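Local coordinates for protein thioredoxin reductase (Streptomyces clavuligerus, PDB 4NTD) that catalyses disulfide bond formation in natural sulfur products, probably holomycin, as an FAD enzyme of the thioredoxin reductase family, at residues A[63-68]-A[139-144]; A[120-123]-A[129-132]; A[199-204]-A[246-251]; A[265-268]-A[272-275]; A[291-296]-A[313-318]. All coordinates share one frame; numbering follows the deposited sequence.

Interaction 1 (A[63-68]-A[139-144]); sequences APRNAP and TGLRDE. With FAD (flavin-adenine dinucleotide), chain C.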
# COMPACT_ATOMS: atom_id res chain seq x y z
N ALA A 63 -2.75 -2.12 -21.14
CA ALA A 63 -4.18 -1.90 -20.88
C ALA A 63 -4.47 -1.61 -19.41
O ALA A 63 -5.09 -2.43 -18.72
CB ALA A 63 -4.98 -3.11 -21.36
N PRO A 64 -4.04 -0.43 -18.91
CA PRO A 64 -4.37 -0.04 -17.53
C PRO A 64 -5.87 0.03 -17.31
O PRO A 64 -6.60 0.55 -18.16
CB PRO A 64 -3.75 1.35 -17.37
CG PRO A 64 -3.10 1.70 -18.65
CD PRO A 64 -3.27 0.59 -19.64
N ARG A 65 -6.34 -0.49 -16.18
CA ARG A 65 -7.77 -0.56 -15.90
C ARG A 65 -8.43 0.83 -15.92
O ARG A 65 -9.56 0.96 -16.39
CB ARG A 65 -8.01 -1.25 -14.55
CG ARG A 65 -9.46 -1.26 -14.12
CD ARG A 65 -9.66 -2.02 -12.83
NE ARG A 65 -11.06 -1.97 -12.41
CZ ARG A 65 -11.49 -1.93 -11.15
NH1 ARG A 65 -10.64 -1.91 -10.13
NH2 ARG A 65 -12.80 -1.90 -10.91
N ASN A 66 -7.73 1.84 -15.42
CA ASN A 66 -8.30 3.19 -15.32
C ASN A 66 -7.97 4.12 -16.50
O ASN A 66 -8.16 5.33 -16.41
CB ASN A 66 -7.92 3.85 -13.99
CG ASN A 66 -6.43 4.04 -13.83
OD1 ASN A 66 -5.63 3.21 -14.26
ND2 ASN A 66 -6.03 5.13 -13.17
N ALA A 67 -7.51 3.54 -17.61
CA ALA A 67 -7.23 4.31 -18.83
C ALA A 67 -8.41 5.16 -19.32
O ALA A 67 -8.20 6.26 -19.84
CB ALA A 67 -6.75 3.38 -19.94
N PRO A 68 -9.66 4.66 -19.17
CA PRO A 68 -10.83 5.46 -19.58
C PRO A 68 -11.06 6.78 -18.81
O PRO A 68 -11.77 7.65 -19.32
CB PRO A 68 -12.01 4.51 -19.33
CG PRO A 68 -11.42 3.15 -19.41
CD PRO A 68 -10.05 3.28 -18.81
N THR A 139 -1.46 -8.35 -12.90
CA THR A 139 -2.20 -8.28 -14.16
C THR A 139 -3.58 -7.61 -14.07
O THR A 139 -4.30 -7.53 -15.07
CB THR A 139 -2.39 -9.71 -14.71
OG1 THR A 139 -2.82 -10.56 -13.64
CG2 THR A 139 -1.07 -10.24 -15.26
N GLY A 140 -3.95 -7.14 -12.89
CA GLY A 140 -5.19 -6.40 -12.71
C GLY A 140 -6.46 -7.23 -12.80
O GLY A 140 -6.42 -8.46 -12.69
N LEU A 141 -7.58 -6.54 -13.01
CA LEU A 141 -8.88 -7.19 -13.21
C LEU A 141 -9.63 -6.53 -14.36
O LEU A 141 -9.35 -5.38 -14.72
CB LEU A 141 -9.71 -7.17 -11.92
CG LEU A 141 -10.26 -5.84 -11.38
CD1 LEU A 141 -11.52 -5.38 -12.12
CD2 LEU A 141 -10.56 -5.97 -9.90
N ARG A 142 -10.59 -7.28 -14.91
CA ARG A 142 -11.46 -6.81 -16.00
C ARG A 142 -12.83 -6.46 -15.45
O ARG A 142 -13.43 -7.24 -14.71
CB ARG A 142 -11.62 -7.92 -17.05
CG ARG A 142 -10.33 -8.34 -17.73
CD ARG A 142 -10.57 -9.27 -18.91
NE ARG A 142 -9.39 -9.33 -19.76
CZ ARG A 142 -8.67 -10.43 -19.97
NH1 ARG A 142 -9.01 -11.58 -19.40
NH2 ARG A 142 -7.61 -10.38 -20.77
N ASP A 143 -13.34 -5.28 -15.83
CA ASP A 143 -14.71 -4.88 -15.49
C ASP A 143 -15.64 -5.35 -16.60
O ASP A 143 -15.56 -4.86 -17.72
CB ASP A 143 -14.82 -3.36 -15.37
CG ASP A 143 -14.00 -2.81 -14.22
OD1 ASP A 143 -12.91 -2.25 -14.48
OD2 ASP A 143 -14.44 -2.93 -13.06
N GLU A 144 -16.51 -6.30 -16.29
CA GLU A 144 -17.52 -6.75 -17.24
C GLU A 144 -18.78 -5.91 -17.04
O GLU A 144 -19.43 -6.00 -16.00
CB GLU A 144 -17.81 -8.24 -17.08
CG GLU A 144 -16.60 -9.11 -17.38
CD GLU A 144 -16.92 -10.60 -17.35
OE1 GLU A 144 -18.08 -10.97 -17.09
OE2 GLU A 144 -16.00 -11.40 -17.60
PA FAD C . -3.62 -2.19 -13.63
O1A FAD C . -3.32 -0.74 -13.35
O2A FAD C . -4.91 -2.54 -14.32
O5B FAD C . -2.41 -2.78 -14.50
C5B FAD C . -2.41 -4.14 -14.91
C4B FAD C . -1.52 -4.27 -16.14
O4B FAD C . -1.30 -5.65 -16.42
C3B FAD C . -2.16 -3.65 -17.38
O3B FAD C . -1.31 -2.64 -17.93
C2B FAD C . -2.34 -4.82 -18.34
O2B FAD C . -2.10 -4.45 -19.70
C1B FAD C . -1.31 -5.82 -17.84
N9A FAD C . -1.57 -7.24 -18.14
C8A FAD C . -2.67 -7.95 -17.84
N7A FAD C . -2.54 -9.24 -18.25
C5A FAD C . -1.33 -9.36 -18.82
C6A FAD C . -0.55 -10.45 -19.45
N6A FAD C . -1.08 -11.69 -19.56
N1A FAD C . 0.69 -10.15 -19.91
C2A FAD C . 1.22 -8.92 -19.81
N3A FAD C . 0.56 -7.89 -19.24
C4A FAD C . -0.69 -8.05 -18.74
N1 FAD C . -7.99 4.25 -8.65
C2 FAD C . -7.52 5.35 -8.01
O2 FAD C . -6.74 5.19 -7.06
N3 FAD C . -7.87 6.60 -8.37
C4 FAD C . -8.70 6.84 -9.40
O4 FAD C . -9.02 8.01 -9.71
C4X FAD C . -9.25 5.69 -10.16
N5 FAD C . -10.10 5.83 -11.21
C5X FAD C . -10.58 4.74 -11.86
C6 FAD C . -11.45 4.91 -12.93
C7 FAD C . -11.96 3.82 -13.62
C7M FAD C . -12.91 4.03 -14.78
C8 FAD C . -11.58 2.44 -13.21
C8M FAD C . -12.13 1.24 -13.94
C9 FAD C . -10.71 2.26 -12.14
C9A FAD C . -10.20 3.36 -11.44
N10 FAD C . -9.31 3.20 -10.35
C10 FAD C . -8.83 4.35 -9.70
C1' FAD C . -8.85 1.89 -9.86
C2' FAD C . -7.56 1.52 -10.59
O2' FAD C . -7.87 1.14 -11.94
C3' FAD C . -6.83 0.36 -9.91
O3' FAD C . -6.58 0.70 -8.54
C4' FAD C . -5.49 0.02 -10.56
O4' FAD C . -5.63 -0.10 -11.98
C5' FAD C . -4.93 -1.29 -10.03
O5' FAD C . -3.55 -1.37 -10.38
P FAD C . -2.88 -2.76 -10.84
O1P FAD C . -3.37 -3.86 -9.95
O2P FAD C . -1.40 -2.50 -11.00
O3P FAD C . -3.55 -3.08 -12.28
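The guanidinium of Arg65 lies under a leucine methyl: Leu141 CD1 sits over one of its faces, toward the rim, 3.5 Å from Arg65 NE, while C9 of the flavin ring of FAD lies over the opposite face. At the edge, Asp143 meets the same group side-on with two bonds. Arg65 NE reaches Asp143 OD1 at 2.8 Å almost straight (171°), and Arg65 NH2 reaches Asp143 OD2 at 2.9 Å, less directly, using the syn lone pair of that oxygen. The two flat groups are nearly coplanar, as a paired salt bridge favours. An extended side chain, with CG anti to the backbone N (chi1 175°), carries the charge this far, and NH1 turns to Asn297 and the bound glutathione. A methionine at Arg65 would probably leave the Asp143 carboxylate without its cationic mate and the glutathione without this donor. Arg65 N also binds FAD O2A at 3.1 Å from a type I turn, Pro64 to Ala67; Gly140 suits its place because a CB would collide with FAD O2A. The arginine thus links FAD and glutathione sites, in a buried spot where the loop after strand 56-60 meets strand 141-144, with Met259 of the antiparallel strand 258-261 packed alongside.

Interaction 2 (A[120-123]-A[129-132]); sequences FTVR and ALST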
# COMPACT_ATOMS: atom_id res chain seq x y z
N PHE A 120 11.29 -20.42 -13.21
CA PHE A 120 10.10 -20.35 -14.06
C PHE A 120 10.46 -20.04 -15.51
O PHE A 120 11.42 -19.33 -15.78
CB PHE A 120 9.14 -19.28 -13.54
CG PHE A 120 8.74 -19.47 -12.11
CD1 PHE A 120 7.59 -20.18 -11.79
CD2 PHE A 120 9.53 -18.96 -11.09
CE1 PHE A 120 7.23 -20.36 -10.46
CE2 PHE A 120 9.17 -19.15 -9.76
CZ PHE A 120 8.02 -19.85 -9.45
N THR A 121 9.67 -20.59 -16.43
CA THR A 121 9.71 -20.19 -17.83
C THR A 121 8.47 -19.36 -18.12
O THR A 121 7.35 -19.82 -17.93
CB THR A 121 9.75 -21.41 -18.77
OG1 THR A 121 10.90 -22.21 -18.47
CG2 THR A 121 9.83 -20.96 -20.23
N VAL A 122 8.69 -18.12 -18.57
CA VAL A 122 7.61 -17.21 -18.93
C VAL A 122 7.55 -17.14 -20.45
O VAL A 122 8.55 -16.85 -21.10
CB VAL A 122 7.86 -15.80 -18.34
CG1 VAL A 122 6.78 -14.82 -18.78
CG2 VAL A 122 7.93 -15.87 -16.82
N ARG A 123 6.37 -17.41 -21.01
CA ARG A 123 6.19 -17.47 -22.46
C ARG A 123 5.19 -16.40 -22.92
O ARG A 123 4.12 -16.25 -22.33
CB ARG A 123 5.71 -18.86 -22.89
CG ARG A 123 6.68 -19.98 -22.51
CD ARG A 123 6.21 -21.35 -22.98
NE ARG A 123 7.18 -22.39 -22.65
CZ ARG A 123 7.04 -23.27 -21.65
NH1 ARG A 123 5.96 -23.24 -20.89
NH2 ARG A 123 7.98 -24.17 -21.43
N ALA A 129 10.29 -16.47 -25.08
CA ALA A 129 10.30 -17.03 -23.73
C ALA A 129 11.49 -16.51 -22.92
O ALA A 129 12.54 -16.19 -23.49
CB ALA A 129 10.33 -18.55 -23.79
N LEU A 130 11.30 -16.43 -21.61
CA LEU A 130 12.33 -16.01 -20.66
C LEU A 130 12.40 -17.01 -19.51
O LEU A 130 11.37 -17.54 -19.08
CB LEU A 130 11.99 -14.66 -20.04
CG LEU A 130 11.56 -13.48 -20.90
CD1 LEU A 130 10.05 -13.48 -21.13
CD2 LEU A 130 11.99 -12.18 -20.23
N SER A 131 13.60 -17.24 -18.99
CA SER A 131 13.80 -18.02 -17.77
C SER A 131 14.09 -17.06 -16.61
O SER A 131 14.86 -16.11 -16.77
CB SER A 131 14.97 -18.99 -17.94
OG SER A 131 15.12 -19.82 -16.80
N THR A 132 13.47 -17.30 -15.46
CA THR A 132 13.59 -16.40 -14.31
C THR A 132 13.53 -17.14 -12.97
O THR A 132 12.95 -18.22 -12.88
CB THR A 132 12.50 -15.31 -14.35
OG1 THR A 132 12.69 -14.38 -13.27
CG2 THR A 132 11.10 -15.91 -14.26
O HOH W 1 13.61 -21.78 -17.74
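Val122 and Thr132 lose the most surface in this antiparallel beta hairpin, whose strands 119-124 and 129-132 belong to a three-stranded sheet with 106-112. The axes of the two short segments pass 4.6 Å apart at 156°, the usual twist of neighbouring strands. Val122 and Leu130 form one hydrogen-bonded pair: Val122 N gives to Leu130 O at 2.8 Å, and Leu130 N returns a bond to Val122 O. Phe120 and Thr132 form the second such pair, with Phe120 N to Thr132 O at 2.8 Å.

The side chains of these four residues share one buried face. Val122 CG2 meets Thr132 CG2 at 4.1 Å, the two beta-branched side chains crossing at a slant. Thr132 keeps its methyl between its own backbone N and carbonyl carbon, and with OG1 anti to the N (chi1 -176°) the hydroxyl is turned to Arg134 O, so a polar residue can sit on an apolar face. Phe120 CB approaches Thr132 CG2 at 4.0 Å, and Thr132 O lies at the edge of the phenyl ring. Val34 and Ile31 of strand 31-36 pack against this face, joining the hairpin to the parallel sheet of the FAD domain.

Thr121, Arg123, Ala129 and Ser131 occupy the other, more polar face. Arg123 makes salt bridges with Asp108 and Glu110, and Thr121 CG2 lies over one face of its guanidinium. Ser131 OG, also bonded to Arg119, is linked to Thr121 by one water, 2.6 Å from Ser131 OG and 2.8 Å from Thr121 OG1.

Interaction 3 (A[199-204]-A[246-251]); sequences VLFRHG and SGVARS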
# COMPACT_ATOMS: atom_id res chain seq x y z
N VAL A 199 -30.81 7.96 -7.41
CA VAL A 199 -31.93 7.11 -7.81
C VAL A 199 -31.43 5.72 -8.21
O VAL A 199 -30.44 5.60 -8.94
CB VAL A 199 -32.70 7.73 -9.00
CG1 VAL A 199 -33.67 6.74 -9.62
CG2 VAL A 199 -33.43 8.98 -8.54
N LEU A 200 -32.12 4.68 -7.74
CA LEU A 200 -31.85 3.31 -8.17
C LEU A 200 -32.84 2.92 -9.26
O LEU A 200 -34.05 2.94 -9.04
CB LEU A 200 -31.96 2.34 -7.00
CG LEU A 200 -31.81 0.84 -7.33
CD1 LEU A 200 -30.43 0.54 -7.89
CD2 LEU A 200 -32.08 -0.02 -6.10
N PHE A 201 -32.32 2.57 -10.43
CA PHE A 201 -33.13 1.98 -11.49
C PHE A 201 -33.13 0.48 -11.25
O PHE A 201 -32.14 -0.20 -11.53
CB PHE A 201 -32.55 2.36 -12.86
CG PHE A 201 -32.56 3.83 -13.12
CD1 PHE A 201 -33.68 4.44 -13.68
CD2 PHE A 201 -31.46 4.63 -12.79
CE1 PHE A 201 -33.70 5.81 -13.91
CE2 PHE A 201 -31.48 5.99 -13.02
CZ PHE A 201 -32.60 6.59 -13.58
N ARG A 202 -34.23 -0.05 -10.72
CA ARG A 202 -34.26 -1.45 -10.26
C ARG A 202 -33.92 -2.46 -11.36
O ARG A 202 -33.25 -3.45 -11.08
CB ARG A 202 -35.60 -1.82 -9.63
CG ARG A 202 -35.58 -3.20 -8.98
CD ARG A 202 -36.85 -3.49 -8.19
NE ARG A 202 -37.99 -3.81 -9.04
CZ ARG A 202 -38.34 -5.05 -9.38
NH1 ARG A 202 -37.63 -6.08 -8.96
NH2 ARG A 202 -39.40 -5.24 -10.16
N HIS A 203 -34.39 -2.22 -12.58
CA HIS A 203 -34.03 -3.09 -13.71
C HIS A 203 -34.37 -4.56 -13.44
O HIS A 203 -33.64 -5.47 -13.85
CB HIS A 203 -32.54 -2.91 -14.03
CG HIS A 203 -32.12 -3.46 -15.36
ND1 HIS A 203 -32.69 -3.05 -16.54
CD2 HIS A 203 -31.16 -4.35 -15.69
CE1 HIS A 203 -32.12 -3.68 -17.55
NE2 HIS A 203 -31.18 -4.48 -17.06
N GLY A 204 -35.48 -4.80 -12.74
CA GLY A 204 -35.89 -6.16 -12.37
C GLY A 204 -35.00 -6.89 -11.37
O GLY A 204 -35.12 -8.11 -11.21
N SER A 246 -40.27 6.15 -21.27
CA SER A 246 -40.11 7.08 -20.16
C SER A 246 -38.62 7.32 -19.95
O SER A 246 -37.80 6.43 -20.20
CB SER A 246 -40.71 6.53 -18.87
OG SER A 246 -42.12 6.52 -18.92
N GLY A 247 -38.28 8.52 -19.50
CA GLY A 247 -36.89 8.87 -19.24
C GLY A 247 -36.72 9.57 -17.91
O GLY A 247 -37.63 10.24 -17.43
N VAL A 248 -35.54 9.40 -17.31
CA VAL A 248 -35.19 10.10 -16.08
C VAL A 248 -33.86 10.79 -16.29
O VAL A 248 -32.86 10.14 -16.60
CB VAL A 248 -35.07 9.13 -14.88
CG1 VAL A 248 -34.71 9.89 -13.61
CG2 VAL A 248 -36.37 8.36 -14.70
N ALA A 249 -33.85 12.11 -16.13
CA ALA A 249 -32.63 12.89 -16.31
C ALA A 249 -31.65 12.64 -15.16
O ALA A 249 -32.04 12.64 -13.99
CB ALA A 249 -32.96 14.37 -16.43
N ARG A 250 -30.40 12.39 -15.52
CA ARG A 250 -29.29 12.20 -14.58
C ARG A 250 -28.04 12.78 -15.24
O ARG A 250 -27.94 12.81 -16.46
CB ARG A 250 -29.05 10.71 -14.31
CG ARG A 250 -30.16 9.95 -13.57
CD ARG A 250 -30.21 10.27 -12.08
NE ARG A 250 -31.20 11.29 -11.75
CZ ARG A 250 -31.47 11.72 -10.52
NH1 ARG A 250 -30.83 11.22 -9.47
NH2 ARG A 250 -32.39 12.66 -10.34
N SER A 251 -27.08 13.25 -14.43
CA SER A 251 -25.80 13.73 -14.97
C SER A 251 -24.75 12.62 -15.00
O SER A 251 -23.85 12.64 -15.85
CB SER A 251 -25.29 14.91 -14.13
OG SER A 251 -24.82 14.47 -12.87
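Phe201 and Val248 meet head-on from opposite directions, the far edge of the aromatic ring against the branched end of the valine. Val248 CB lies in the plane of the ring, 3.7 Å from Phe201 CE1, and its two methyls spread along the rim, CG2 nearest to CE1 and CG1 to CZ, both displaced to the same side of the ring plane. A beta-branched residue suits this place because its short, forked end presents a broad surface to a ring edge. The phenyl, with CG anti to its carbonyl carbon (chi1 -63°), spans a wide gap: the nearest alpha carbons, those of Val199 and Arg250, are 8.9 Å apart.

Val199 and Arg250 are set at about a right angle instead. Val199 CG2 lies over one face of the guanidinium, toward its rim, 3.6 Å from Arg250 NH1. The arginine chain is bent at chi2 and chi3 (-75° and 96°), which folds it back so that Arg250 NE binds Ala249 O at 2.7 Å and Arg250 CG comes near Phe201 CZ, 4.2 Å away. Its NH1 pairs with Asp197 and with the carbonyl of Leu175.

This is plain packing away from the bound ligands, joining strand 198-201 of the second parallel sheet, whose Rossmann-type order is consistent with the NADPH-binding domain of related thioredoxin reductases, to strand 247-249 of the adjoining antiparallel sheet, with Ile223 of strand 222-223 touching both Val199 and Val248.

Interaction 4 (A[265-268]-A[272-275]); sequences LLTA and ERGA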
# COMPACT_ATOMS: atom_id res chain seq x y z
N LEU A 265 -2.99 -17.24 -15.07
CA LEU A 265 -1.61 -17.72 -14.94
C LEU A 265 -1.34 -18.28 -13.54
O LEU A 265 -0.58 -19.23 -13.39
CB LEU A 265 -0.61 -16.61 -15.26
CG LEU A 265 -0.64 -16.06 -16.69
CD1 LEU A 265 0.17 -14.78 -16.79
CD2 LEU A 265 -0.14 -17.10 -17.68
N LEU A 266 -1.98 -17.69 -12.53
CA LEU A 266 -1.84 -18.15 -11.15
C LEU A 266 -2.56 -19.48 -10.95
O LEU A 266 -2.02 -20.39 -10.32
CB LEU A 266 -2.37 -17.09 -10.18
CG LEU A 266 -1.62 -15.75 -10.21
CD1 LEU A 266 -2.41 -14.66 -9.51
CD2 LEU A 266 -0.24 -15.90 -9.59
N THR A 267 -3.77 -19.60 -11.49
CA THR A 267 -4.52 -20.85 -11.44
C THR A 267 -3.74 -21.99 -12.11
O THR A 267 -3.67 -23.10 -11.56
CB THR A 267 -5.90 -20.70 -12.10
OG1 THR A 267 -6.65 -19.69 -11.42
CG2 THR A 267 -6.69 -22.01 -12.06
N ALA A 268 -3.15 -21.71 -13.27
CA ALA A 268 -2.39 -22.72 -14.01
C ALA A 268 -1.13 -23.18 -13.26
O ALA A 268 -0.70 -24.33 -13.41
CB ALA A 268 -2.02 -22.19 -15.39
N GLU A 272 -3.41 -21.66 -4.76
CA GLU A 272 -4.66 -21.93 -4.05
C GLU A 272 -5.55 -20.69 -4.01
O GLU A 272 -5.05 -19.56 -3.93
CB GLU A 272 -4.37 -22.42 -2.63
CG GLU A 272 -3.71 -23.80 -2.59
CD GLU A 272 -3.31 -24.24 -1.20
OE1 GLU A 272 -3.68 -23.56 -0.21
OE2 GLU A 272 -2.62 -25.28 -1.08
N ARG A 273 -6.86 -20.91 -4.08
CA ARG A 273 -7.84 -19.84 -3.95
C ARG A 273 -8.40 -19.85 -2.53
O ARG A 273 -8.52 -20.91 -1.92
CB ARG A 273 -9.00 -20.03 -4.93
CG ARG A 273 -8.59 -20.30 -6.37
CD ARG A 273 -9.79 -20.34 -7.30
NE ARG A 273 -10.18 -19.00 -7.74
CZ ARG A 273 -9.62 -18.34 -8.75
NH1 ARG A 273 -8.64 -18.88 -9.47
NH2 ARG A 273 -10.05 -17.12 -9.05
N GLY A 274 -8.75 -18.68 -2.02
CA GLY A 274 -9.43 -18.57 -0.74
C GLY A 274 -10.90 -18.94 -0.89
O GLY A 274 -11.37 -19.20 -2.00
N ALA A 275 -11.62 -18.97 0.23
CA ALA A 275 -13.05 -19.27 0.22
C ALA A 275 -13.85 -18.23 -0.58
O ALA A 275 -14.91 -18.55 -1.13
CB ALA A 275 -13.58 -19.36 1.65
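Thr267 and Arg273 meet through a single pair of polar atoms, Thr267 OG1 and Arg273 NH1, 2.9 Å apart. The hydroxyl oxygen lies at the edge of the guanidinium, in its plane and almost on the extension of the CZ-NH1 bond, so it faces the end of that nitrogen and not the flat side of the group.

Both side chains take conformations that make the meeting possible. In Thr267 the hydroxyl stands anti to the carbonyl carbon and beside the backbone N (chi1 -60°), where it makes a weak hydrogen bond to Asp263 O, one turn earlier in the chain. Arg273 starts out straight, with chi2 near -174°, and then turns sharply at chi3 (84°). That bend swings the guanidinium back toward the helix, although the CB of Arg273 does not itself point there. A long, flexible side chain is what this place needs, since Thr267 CA and Arg273 CA are 8.3 Å apart.

The stronger partner of the arginine lies elsewhere: NH2 forms a salt bridge with Asp263 and a bond to the carbonyl of Gly277, so two different nitrogens of one guanidinium face Asp263 and Thr267. Meanwhile Leu266 turns its apolar side chain inward, onto Ile279 and strand 292-294.

The whole is a small, solvent-exposed contact, with a polar rim over an apolar underside. It is a polar tie between a short amphipathic helix, 264-269, and the loop that follows it, centred on Asp263 just before the helix.

Interaction 5 (A[291-296]-A[313-318]); sequences GVWAVG and SAAAFA. With GSH (glutathione), chain B.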
# COMPACT_ATOMS: atom_id res chain seq x y z
N GLY A 291 7.92 -18.90 -4.76
CA GLY A 291 8.53 -18.03 -5.76
C GLY A 291 7.57 -17.18 -6.57
O GLY A 291 8.01 -16.43 -7.44
N VAL A 292 6.27 -17.28 -6.28
CA VAL A 292 5.24 -16.57 -7.05
C VAL A 292 4.48 -15.59 -6.15
O VAL A 292 3.77 -16.00 -5.23
CB VAL A 292 4.25 -17.56 -7.69
CG1 VAL A 292 3.16 -16.81 -8.47
CG2 VAL A 292 4.99 -18.53 -8.61
N TRP A 293 4.64 -14.30 -6.44
CA TRP A 293 3.92 -13.23 -5.75
C TRP A 293 2.80 -12.69 -6.64
O TRP A 293 2.88 -12.78 -7.87
CB TRP A 293 4.88 -12.08 -5.39
CG TRP A 293 5.51 -12.21 -4.03
CD1 TRP A 293 5.14 -11.56 -2.89
CD2 TRP A 293 6.63 -13.04 -3.67
NE1 TRP A 293 5.95 -11.92 -1.84
CE2 TRP A 293 6.88 -12.83 -2.29
CE3 TRP A 293 7.45 -13.93 -4.37
CZ2 TRP A 293 7.90 -13.48 -1.61
CZ3 TRP A 293 8.47 -14.58 -3.69
CH2 TRP A 293 8.68 -14.35 -2.32
N ALA A 294 1.76 -12.14 -6.01
CA ALA A 294 0.66 -11.50 -6.73
C ALA A 294 0.26 -10.22 -6.01
O ALA A 294 0.09 -10.22 -4.79
CB ALA A 294 -0.53 -12.44 -6.83
N VAL A 295 0.11 -9.12 -6.76
CA VAL A 295 -0.21 -7.81 -6.18
C VAL A 295 -1.22 -7.03 -7.01
O VAL A 295 -1.31 -7.20 -8.22
CB VAL A 295 1.06 -6.93 -6.00
CG1 VAL A 295 2.09 -7.63 -5.14
CG2 VAL A 295 1.66 -6.55 -7.35
N GLY A 296 -1.96 -6.16 -6.33
CA GLY A 296 -2.94 -5.29 -6.97
C GLY A 296 -4.31 -5.91 -7.18
O GLY A 296 -4.72 -6.82 -6.45
N SER A 313 5.54 -2.68 -3.51
CA SER A 313 6.71 -2.46 -2.65
C SER A 313 6.85 -3.58 -1.61
O SER A 313 7.94 -4.09 -1.38
CB SER A 313 6.62 -1.10 -1.96
OG SER A 313 7.78 -0.86 -1.17
N ALA A 314 5.73 -3.95 -0.97
CA ALA A 314 5.75 -5.01 0.04
C ALA A 314 6.18 -6.36 -0.54
O ALA A 314 6.91 -7.11 0.10
CB ALA A 314 4.39 -5.12 0.71
N ALA A 315 5.72 -6.65 -1.75
CA ALA A 315 6.11 -7.88 -2.45
C ALA A 315 7.61 -7.88 -2.75
O ALA A 315 8.29 -8.89 -2.52
CB ALA A 315 5.31 -8.05 -3.73
N ALA A 316 8.12 -6.76 -3.24
CA ALA A 316 9.55 -6.62 -3.54
C ALA A 316 10.42 -6.84 -2.29
O ALA A 316 11.44 -7.53 -2.35
CB ALA A 316 9.83 -5.25 -4.13
N PHE A 317 10.00 -6.25 -1.18
CA PHE A 317 10.67 -6.38 0.12
C PHE A 317 10.80 -7.87 0.48
O PHE A 317 11.90 -8.37 0.72
CB PHE A 317 9.85 -5.63 1.18
CG PHE A 317 10.56 -5.41 2.49
CD1 PHE A 317 10.86 -4.12 2.92
CD2 PHE A 317 10.87 -6.47 3.34
CE1 PHE A 317 11.49 -3.90 4.13
CE2 PHE A 317 11.50 -6.25 4.55
CZ PHE A 317 11.80 -4.96 4.95
N ALA A 318 9.67 -8.57 0.49
CA ALA A 318 9.64 -9.99 0.85
C ALA A 318 10.38 -10.87 -0.15
O ALA A 318 11.11 -11.79 0.23
CB ALA A 318 8.20 -10.46 1.00
N1 GSH B . 12.40 -6.29 8.35
CA1 GSH B . 13.50 -7.11 7.84
C1 GSH B . 13.33 -8.53 8.42
O11 GSH B . 13.77 -8.71 9.58
O12 GSH B . 12.77 -9.39 7.70
CB1 GSH B . 14.84 -6.61 8.32
CG1 GSH B . 15.78 -6.25 7.17
CD1 GSH B . 15.24 -5.01 6.47
OE1 GSH B . 14.65 -5.08 5.40
N2 GSH B . 15.59 -3.87 7.08
CA2 GSH B . 15.17 -2.55 6.60
C2 GSH B . 13.82 -2.30 7.14
O2 GSH B . 13.30 -2.96 8.03
CB2 GSH B . 14.72 -2.52 5.13
SG2 GSH B . 15.38 -1.27 3.96
N3 GSH B . 13.25 -1.37 6.39
CA3 GSH B . 11.89 -1.09 6.53
C3 GSH B . 11.52 0.35 6.99
O31 GSH B . 12.47 1.34 6.98
O32 GSH B . 10.30 0.64 7.32
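A strand-against-helix contact of the Rossmann-type FAD domain is formed here, with edge strand 292-294 packed on the long C-terminal helix 305-338 and Gly296, at the end of the segment, touching the cofactor. Trp293 contributes the largest surface. Its indole lies along the helix: Trp293 CD1 meets Ala315 CB at 3.6 Å, the six-membered ring reaches Ala318, where Trp293 CZ2 is 4.0 Å from Ala318 CB, and Ala315 O stands 3.9 Å above one face, toward the rim. Val295 CG1 touches the same Ala315 CB at 3.5 Å, so that one methyl is held between the indole and a valine branch. Alanine suits both helix positions, since a large ring must come close to the helix backbone. The indole is turned by a chi1 of -91°, away from a staggered value, and its NE1 is satisfied by Ser284 OG. With a serine in place of Trp293, a gap is likely to open beside the methyls of Ala315 and Ala318, and Ser284 to lose its N-H partner.

On another side of the helix, Phe317 stacks with His321 and meets Tyr164 of the second subunit, near a glutathione held by His321 and by Arg65 of that subunit. The helix thus has strand 292-294 on one flank, helix 40-51 against Ser313 and Ala316, and the second subunit beyond, while the strand itself is hydrogen-bonded to strand 134-137 and backed by Leu266 of helix 264-269.

Along the chain, interaction 2 falls between the two segments of interaction 1, and interactions 3, 4 and 5 follow in turn. Four of the five gather round the FAD-binding part, their centres 16 to 25 Å apart. Interactions 2 and 5 touch where Phe120 packs on Val292, and interactions 4 and 5 where Leu266 meets Val292 and Ala294, so strand 292-294 joins the hairpin, the short helix 264-269 and the C-terminal helix. Interaction 3 stands apart in the second parallel-sheet domain, its centre about 50 Å from interaction 2 and 26 Å from interaction 1. Interaction 1 lies near the chain's centre, beside flavin and glutathione, while interaction 5 faces the dimer partner.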